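Local coordinates for protein Cbs-cp12 (PDB 5NMU) that probably takes part in the redox regulation of cyanobacterial photosynthesis, joining a pair of CBS domains to a CP12 domain in a hexameric assembly, at residues A[45-57]-A[104-117]. Sequence-based numbering, arbitrary orientation.
Sequences HEQDPYGIVTETD and RRAPVIQGKTLLGI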
ATOM      1  N   HIS A  45      20.323 -16.077 -20.698  1.00 51.77           N
ATOM      2  CA  HIS A  45      20.687 -17.480 -20.873  1.00 51.87           C
ATOM      3  C   HIS A  45      19.486 -18.284 -20.352  1.00 50.10           C
ATOM      4  O   HIS A  45      18.526 -17.715 -19.797  1.00 46.06           O
ATOM      5  CB  HIS A  45      21.979 -17.814 -20.101  1.00 53.11           C
ATOM      6  CG  HIS A  45      21.992 -17.316 -18.678  1.00 53.55           C
ATOM      7  ND1 HIS A  45      21.399 -18.000 -17.636  1.00 51.57           N
ATOM      8  CD2 HIS A  45      22.510 -16.184 -18.130  1.00 52.77           C
ATOM      9  CE1 HIS A  45      21.544 -17.317 -16.515  1.00 50.48           C
ATOM     10  NE2 HIS A  45      22.219 -16.216 -16.787  1.00 52.12           N
ATOM     11  N   GLU A  46      19.550 -19.598 -20.513  1.00 51.06           N
ATOM     12  CA  GLU A  46      18.419 -20.501 -20.227  1.00 50.90           C
ATOM     13  C   GLU A  46      17.861 -20.447 -18.806  1.00 49.34           C
ATOM     14  O   GLU A  46      16.657 -20.560 -18.635  1.00 47.56           O
ATOM     15  CB  GLU A  46      18.787 -21.959 -20.552  1.00 53.20           C
ATOM     16  CG  GLU A  46      18.995 -22.139 -22.043  1.00 55.71           C
ATOM     17  CD  GLU A  46      19.111 -23.603 -22.497  1.00 58.52           C
ATOM     18  OE1 GLU A  46      18.719 -24.543 -21.764  1.00 55.39           O
ATOM     19  OE2 GLU A  46      19.588 -23.791 -23.647  1.00 62.10           O
ATOM     20  N   GLN A  47      18.732 -20.274 -17.811  1.00 49.68           N
ATOM     21  CA  GLN A  47      18.321 -20.140 -16.398  1.00 49.32           C
ATOM     22  C   GLN A  47      17.935 -18.709 -15.944  1.00 46.51           C
ATOM     23  O   GLN A  47      17.564 -18.527 -14.785  1.00 44.76           O
ATOM     24  CB  GLN A  47      19.399 -20.681 -15.443  1.00 52.31           C
ATOM     25  CG  GLN A  47      19.465 -22.187 -15.358  1.00 55.75           C
ATOM     26  CD  GLN A  47      20.162 -22.801 -16.536  1.00 59.43           C
ATOM     27  OE1 GLN A  47      21.211 -22.317 -16.955  1.00 62.63           O
ATOM     28  NE2 GLN A  47      19.589 -23.876 -17.091  1.00 63.05           N
ATOM     29  N   ASP A  48      18.013 -17.729 -16.839  1.00 44.28           N
ATOM     30  CA  ASP A  48      17.781 -16.319 -16.501  1.00 42.71           C
ATOM     31  C   ASP A  48      16.281 -16.020 -16.598  1.00 40.90           C
ATOM     32  O   ASP A  48      15.649 -16.313 -17.623  1.00 39.07           O
ATOM     33  CB  ASP A  48      18.553 -15.457 -17.495  1.00 43.32           C
ATOM     34  CG  ASP A  48      18.750 -14.038 -17.036  1.00 43.11           C
ATOM     35  OD1 ASP A  48      18.917 -13.854 -15.843  1.00 44.54           O
ATOM     36  OD2 ASP A  48      18.772 -13.100 -17.886  1.00 41.40           O
ATOM     37  N   PRO A  49      15.695 -15.423 -15.551  1.00 39.79           N
ATOM     38  CA  PRO A  49      14.236 -15.205 -15.630  1.00 39.81           C
ATOM     39  C   PRO A  49      13.822 -14.191 -16.692  1.00 39.29           C
ATOM     40  O   PRO A  49      14.633 -13.431 -17.144  1.00 38.18           O
ATOM     41  CB  PRO A  49      13.891 -14.689 -14.254  1.00 39.25           C
ATOM     42  CG  PRO A  49      15.167 -14.017 -13.793  1.00 39.01           C
ATOM     43  CD  PRO A  49      16.236 -14.933 -14.276  1.00 40.16           C
ATOM     44  N   TYR A  50      12.558 -14.254 -17.096  1.00 38.46           N
ATOM     45  CA  TYR A  50      11.939 -13.216 -17.886  1.00 38.73           C
ATOM     46  C   TYR A  50      11.744 -11.955 -17.062  1.00 37.17           C
ATOM     47  O   TYR A  50      11.673 -11.995 -15.857  1.00 35.97           O
ATOM     48  CB  TYR A  50      10.588 -13.671 -18.490  1.00 39.00           C
ATOM     49  CG  TYR A  50      10.780 -14.614 -19.656  1.00 40.43           C
ATOM     50  CD1 TYR A  50      10.910 -15.985 -19.446  1.00 41.29           C
ATOM     51  CD2 TYR A  50      10.879 -14.129 -20.941  1.00 41.09           C
ATOM     52  CE1 TYR A  50      11.094 -16.856 -20.504  1.00 42.82           C
ATOM     53  CE2 TYR A  50      11.108 -14.982 -22.012  1.00 42.83           C
ATOM     54  CZ  TYR A  50      11.201 -16.348 -21.787  1.00 42.75           C
ATOM     55  OH  TYR A  50      11.392 -17.177 -22.839  1.00 42.46           O
ATOM     56  N   GLY A  51      11.683 -10.835 -17.752  1.00 36.18           N
ATOM     57  CA  GLY A  51      11.380  -9.564 -17.109  1.00 35.21           C
ATOM     58  C   GLY A  51      10.367  -8.862 -17.962  1.00 33.60           C
ATOM     59  O   GLY A  51      10.052  -9.341 -19.054  1.00 33.05           O
ATOM     60  N   ILE A  52       9.847  -7.760 -17.456  1.00 32.57           N
ATOM     61  CA  ILE A  52       8.864  -6.961 -18.156  1.00 32.74           C
ATOM     62  C   ILE A  52       9.088  -5.486 -17.804  1.00 32.43           C
ATOM     63  O   ILE A  52       9.432  -5.147 -16.675  1.00 31.84           O
ATOM     64  CB  ILE A  52       7.399  -7.407 -17.842  1.00 32.60           C
ATOM     65  CG1 ILE A  52       6.380  -6.698 -18.795  1.00 32.90           C
ATOM     66  CG2 ILE A  52       7.051  -7.154 -16.365  1.00 32.47           C
ATOM     67  CD1 ILE A  52       5.023  -7.372 -18.805  1.00 32.30           C
ATOM     68  N   VAL A  53       8.884  -4.637 -18.804  1.00 34.21           N
ATOM     69  CA  VAL A  53       8.817  -3.192 -18.649  1.00 34.82           C
ATOM     70  C   VAL A  53       7.514  -2.721 -19.322  1.00 34.42           C
ATOM     71  O   VAL A  53       7.170  -3.170 -20.458  1.00 34.16           O
ATOM     72  CB  VAL A  53      10.106  -2.505 -19.166  1.00 35.67           C
ATOM     73  CG1 VAL A  53      10.386  -2.736 -20.625  1.00 36.48           C
ATOM     74  CG2 VAL A  53      10.033  -1.025 -18.895  1.00 37.21           C
ATOM     75  N   THR A  54       6.776  -1.898 -18.581  1.00 33.57           N
ATOM     76  CA  THR A  54       5.422  -1.479 -18.961  1.00 33.08           C
ATOM     77  C   THR A  54       5.326  -0.017 -19.164  1.00 33.68           C
ATOM     78  O   THR A  54       6.205   0.737 -18.710  1.00 33.87           O
ATOM     79  CB  THR A  54       4.379  -1.800 -17.884  1.00 32.36           C
ATOM     80  OG1 THR A  54       4.554  -0.957 -16.731  1.00 31.09           O
ATOM     81  CG2 THR A  54       4.450  -3.292 -17.497  1.00 31.78           C
ATOM     82  N   GLU A  55       4.250   0.394 -19.828  1.00 33.52           N
ATOM     83  CA  GLU A  55       3.911   1.823 -19.937  1.00 34.33           C
ATOM     84  C   GLU A  55       3.933   2.588 -18.612  1.00 34.71           C
ATOM     85  O   GLU A  55       4.340   3.763 -18.576  1.00 35.96           O
ATOM     86  CB  GLU A  55       2.570   2.021 -20.636  1.00 34.52           C
ATOM     87  CG  GLU A  55       1.373   1.409 -19.904  1.00 35.32           C
ATOM     88  CD  GLU A  55       0.070   1.662 -20.615  1.00 37.15           C
ATOM     89  OE1 GLU A  55       0.124   2.258 -21.676  1.00 38.14           O
ATOM     90  OE2 GLU A  55      -1.017   1.241 -20.119  1.00 41.50           O
ATOM     91  N   THR A  56       3.447   1.943 -17.557  1.00 34.32           N
ATOM     92  CA  THR A  56       3.323   2.515 -16.237  1.00 35.53           C
ATOM     93  C   THR A  56       4.717   2.647 -15.638  1.00 35.84           C
ATOM     94  O   THR A  56       4.984   3.666 -14.988  1.00 37.60           O
ATOM     95  CB  THR A  56       2.323   1.666 -15.351  1.00 38.02           C
ATOM     96  OG1 THR A  56       1.016   1.630 -15.973  1.00 37.52           O
ATOM     97  CG2 THR A  56       2.113   2.248 -14.073  1.00 39.28           C
ATOM     98  N   ASP A  57       5.633   1.697 -15.882  1.00 33.29           N
ATOM     99  CA  ASP A  57       7.009   1.876 -15.406  1.00 34.00           C
ATOM    100  C   ASP A  57       7.616   3.147 -16.029  1.00 34.55           C
ATOM    101  O   ASP A  57       8.325   3.921 -15.345  1.00 33.59           O
ATOM    102  CB  ASP A  57       7.952   0.698 -15.781  1.00 33.61           C
ATOM    103  CG  ASP A  57       7.539  -0.645 -15.144  1.00 34.12           C
ATOM    104  OD1 ASP A  57       7.244  -0.630 -13.931  1.00 34.40           O
ATOM    105  OD2 ASP A  57       7.538  -1.691 -15.844  1.00 32.69           O
ATOM    106  N   ARG A 104      -1.007  -5.325 -14.344  1.00 31.70           N
ATOM    107  CA  ARG A 104      -1.988  -5.208 -15.427  1.00 32.09           C
ATOM    108  C   ARG A 104      -1.590  -6.027 -16.637  1.00 31.41           C
ATOM    109  O   ARG A 104      -2.364  -6.087 -17.607  1.00 32.13           O
ATOM    110  CB  ARG A 104      -2.188  -3.740 -15.790  1.00 33.39           C
ATOM    111  CG  ARG A 104      -2.887  -3.006 -14.634  1.00 36.40           C
ATOM    112  CD  ARG A 104      -2.576  -1.559 -14.564  1.00 38.03           C
ATOM    113  NE  ARG A 104      -1.123  -1.281 -14.477  1.00 38.59           N
ATOM    114  CZ  ARG A 104      -0.404  -1.157 -13.378  1.00 37.30           C
ATOM    115  NH1 ARG A 104      -0.955  -1.280 -12.186  1.00 37.38           N
ATOM    116  NH2 ARG A 104       0.892  -0.898 -13.495  1.00 37.57           N
ATOM    117  N   ARG A 105      -0.473  -6.742 -16.556  1.00 31.29           N
ATOM    118  CA  ARG A 105       0.219  -7.226 -17.757  1.00 33.57           C
ATOM    119  C   ARG A 105       1.285  -8.283 -17.387  1.00 32.32           C
ATOM    120  O   ARG A 105       2.002  -8.083 -16.416  1.00 31.72           O
ATOM    121  CB  ARG A 105       0.956  -5.944 -18.243  1.00 37.16           C
ATOM    122  CG  ARG A 105       1.092  -5.768 -19.633  1.00 39.64           C
ATOM    123  CD  ARG A 105       1.557  -4.327 -19.876  1.00 38.95           C
ATOM    124  NE  ARG A 105       0.518  -3.391 -19.523  1.00 40.29           N
ATOM    125  CZ  ARG A 105      -0.602  -3.163 -20.189  1.00 39.00           C
ATOM    126  NH1 ARG A 105      -0.870  -3.816 -21.269  1.00 40.88           N
ATOM    127  NH2 ARG A 105      -1.478  -2.284 -19.732  1.00 37.83           N
ATOM    128  N   ALA A 106       1.401  -9.386 -18.130  1.00 32.65           N
ATOM    129  CA  ALA A 106       2.412 -10.441 -17.830  1.00 32.41           C
ATOM    130  C   ALA A 106       2.796 -11.223 -19.078  1.00 32.72           C
ATOM    131  O   ALA A 106       1.977 -11.396 -19.975  1.00 32.87           O
ATOM    132  CB  ALA A 106       1.917 -11.378 -16.748  1.00 31.81           C
ATOM    133  N   PRO A 107       4.056 -11.656 -19.166  1.00 33.49           N
ATOM    134  CA  PRO A 107       4.354 -12.593 -20.286  1.00 34.09           C
ATOM    135  C   PRO A 107       3.593 -13.893 -20.049  1.00 33.97           C
ATOM    136  O   PRO A 107       3.414 -14.288 -18.888  1.00 34.21           O
ATOM    137  CB  PRO A 107       5.856 -12.859 -20.157  1.00 33.76           C
ATOM    138  CG  PRO A 107       6.126 -12.652 -18.703  1.00 34.13           C
ATOM    139  CD  PRO A 107       5.214 -11.492 -18.266  1.00 33.14           C
ATOM    140  N   VAL A 108       3.131 -14.483 -21.142  1.00 34.28           N
ATOM    141  CA  VAL A 108       2.692 -15.864 -21.196  1.00 34.66           C
ATOM    142  C   VAL A 108       3.867 -16.779 -21.521  1.00 36.05           C
ATOM    143  O   VAL A 108       4.422 -16.713 -22.597  1.00 37.45           O
ATOM    144  CB  VAL A 108       1.551 -16.108 -22.174  1.00 34.67           C
ATOM    145  CG1 VAL A 108       1.155 -17.615 -22.178  1.00 35.14           C
ATOM    146  CG2 VAL A 108       0.350 -15.259 -21.794  1.00 33.89           C
ATOM    147  N   ILE A 109       4.191 -17.637 -20.549  1.00 36.48           N
ATOM    148  CA  ILE A 109       5.342 -18.502 -20.568  1.00 38.58           C
ATOM    149  C   ILE A 109       4.968 -19.999 -20.343  1.00 38.47           C
ATOM    150  O   ILE A 109       4.264 -20.360 -19.379  1.00 36.33           O
ATOM    151  CB  ILE A 109       6.320 -18.117 -19.438  1.00 38.72           C
ATOM    152  CG1 ILE A 109       6.709 -16.636 -19.494  1.00 38.75           C
ATOM    153  CG2 ILE A 109       7.578 -18.955 -19.533  1.00 40.16           C
ATOM    154  CD1 ILE A 109       7.264 -16.223 -20.810  1.00 40.01           C
ATOM    155  N   GLN A 110       5.500 -20.858 -21.207  1.00 40.07           N
ATOM    156  CA  GLN A 110       5.374 -22.339 -21.082  1.00 40.54           C
ATOM    157  C   GLN A 110       6.798 -22.838 -20.874  1.00 40.80           C
ATOM    158  O   GLN A 110       7.633 -22.773 -21.778  1.00 40.24           O
ATOM    159  CB  GLN A 110       4.741 -22.926 -22.353  1.00 42.86           C
ATOM    160  CG  GLN A 110       4.521 -24.442 -22.397  1.00 46.06           C
ATOM    161  CD  GLN A 110       3.768 -24.908 -23.677  1.00 49.93           C
ATOM    162  OE1 GLN A 110       2.920 -24.188 -24.213  1.00 53.22           O
ATOM    163  NE2 GLN A 110       4.077 -26.120 -24.162  1.00 51.24           N
ATOM    164  N   GLY A 111       7.097 -23.295 -19.667  1.00 41.10           N
ATOM    165  CA  GLY A 111       8.458 -23.676 -19.261  1.00 41.66           C
ATOM    166  C   GLY A 111       9.377 -22.453 -19.291  1.00 40.86           C
ATOM    167  O   GLY A 111       9.139 -21.518 -18.583  1.00 41.53           O
ATOM    168  N   LYS A 112      10.411 -22.481 -20.130  1.00 41.60           N
ATOM    169  CA  LYS A 112      11.279 -21.341 -20.426  1.00 42.46           C
ATOM    170  C   LYS A 112      10.899 -20.581 -21.721  1.00 41.15           C
ATOM    171  O   LYS A 112      11.631 -19.668 -22.107  1.00 39.64           O
ATOM    172  CB  LYS A 112      12.737 -21.821 -20.523  1.00 44.60           C
ATOM    173  CG  LYS A 112      13.113 -22.560 -21.829  1.00 46.49           C
ATOM    174  CD  LYS A 112      14.603 -22.909 -21.793  1.00 48.60           C
ATOM    175  CE  LYS A 112      15.211 -23.461 -23.087  1.00 50.39           C
ATOM    176  NZ  LYS A 112      15.006 -22.608 -24.294  1.00 50.67           N
ATOM    177  N   THR A 113       9.803 -20.993 -22.389  1.00 40.42           N
ATOM    178  CA  THR A 113       9.450 -20.504 -23.722  1.00 41.21           C
ATOM    179  C   THR A 113       8.361 -19.428 -23.683  1.00 40.71           C
ATOM    180  O   THR A 113       7.247 -19.663 -23.207  1.00 41.27           O
ATOM    181  CB  THR A 113       9.003 -21.633 -24.715  1.00 42.09           C
ATOM    182  OG1 THR A 113      10.040 -22.629 -24.866  1.00 43.79           O
ATOM    183  CG2 THR A 113       8.734 -21.056 -26.114  1.00 41.95           C
ATOM    184  N   LEU A 114       8.678 -18.278 -24.262  1.00 40.69           N
ATOM    185  CA  LEU A 114       7.792 -17.124 -24.306  1.00 39.27           C
ATOM    186  C   LEU A 114       6.784 -17.389 -25.395  1.00 39.44           C
ATOM    187  O   LEU A 114       7.165 -17.813 -26.459  1.00 40.97           O
ATOM    188  CB  LEU A 114       8.607 -15.851 -24.608  1.00 40.02           C
ATOM    189  CG  LEU A 114       7.831 -14.532 -24.826  1.00 39.41           C
ATOM    190  CD1 LEU A 114       7.086 -14.166 -23.557  1.00 39.64           C
ATOM    191  CD2 LEU A 114       8.746 -13.396 -25.235  1.00 39.38           C
ATOM    192  N   LEU A 115       5.500 -17.226 -25.102  1.00 38.91           N
ATOM    193  CA  LEU A 115       4.428 -17.462 -26.105  1.00 39.72           C
ATOM    194  C   LEU A 115       3.651 -16.207 -26.495  1.00 38.74           C
ATOM    195  O   LEU A 115       3.040 -16.165 -27.540  1.00 38.94           O
ATOM    196  CB  LEU A 115       3.417 -18.492 -25.577  1.00 39.33           C
ATOM    197  CG  LEU A 115       3.884 -19.910 -25.338  1.00 40.73           C
ATOM    198  CD1 LEU A 115       2.751 -20.717 -24.717  1.00 40.77           C
ATOM    199  CD2 LEU A 115       4.327 -20.544 -26.658  1.00 41.42           C
ATOM    200  N   GLY A 116       3.622 -15.216 -25.619  1.00 37.69           N
ATOM    201  CA  GLY A 116       2.732 -14.098 -25.791  1.00 37.64           C
ATOM    202  C   GLY A 116       2.805 -13.199 -24.574  1.00 37.14           C
ATOM    203  O   GLY A 116       3.659 -13.390 -23.676  1.00 36.52           O
ATOM    204  N   ILE A 117       1.906 -12.215 -24.545  1.00 36.61           N
ATOM    205  CA  ILE A 117       1.791 -11.281 -23.451  1.00 35.29           C
ATOM    206  C   ILE A 117       0.286 -11.116 -23.202  1.00 34.35           C
ATOM    207  O   ILE A 117      -0.511 -11.045 -24.132  1.00 35.97           O
ATOM    208  CB  ILE A 117       2.532  -9.972 -23.781  1.00 35.53           C
ATOM    209  CG1 ILE A 117       2.606  -9.042 -22.577  1.00 34.63           C
ATOM    210  CG2 ILE A 117       1.906  -9.247 -24.982  1.00 36.25           C
ATOM    211  CD1 ILE A 117       3.585  -7.868 -22.808  1.00 35.62           C
TER
HETATM  212  O   HOH W   1      -1.786  -0.103 -17.797  1.00 36.27           O
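Ile-52 reaches the hairpin of strands 105-110 and 113-119 with CD1 alone, which lies over the backbone at Arg-105 and Ala-106, 4.2 Å from Pro-107 CD and 4.3 Å from Ile-117 CD1. With CG1 anti to the backbone N (chi1 -170°) and the chain extended beyond it, CD1 is carried to the hairpin; Ile-40 of strand 38-41 packs on the same cluster. Just before the strand, the Tyr-50 ring takes Ile-109 CD1 over the middle of one face, a CH-pi contact 3.8 Å from the centroid and 8° off the normal, while Leu-114 CB comes within 3.7 Å of Tyr-50 CE2. Strand 51-54 and the residue leading into it thus join one CBS motif to the hairpin of the other, sheet against sheet, as in the intramolecular CBS pair known as a Bateman module. At the hairpin tip, Tyr-50 OH donates to Lys-112 O (2.6 Å) in the type II' turn, the hydroxyl oxygen lying 31° out of the carbonyl plane. At the other end Thr-54, N-cap of helix 55-63, lays CG2 against Arg-105 CD. Glu-55 OE2 lies well out of the Arg-105 guanidinium plane, 3.6 Å from NH2, a purely electrostatic salt bridge that a water spans with hydrogen bonds to both atoms; the other oxygen, OE1, is hydrogen-bonded to Ser-121 OG of a neighbouring subunit.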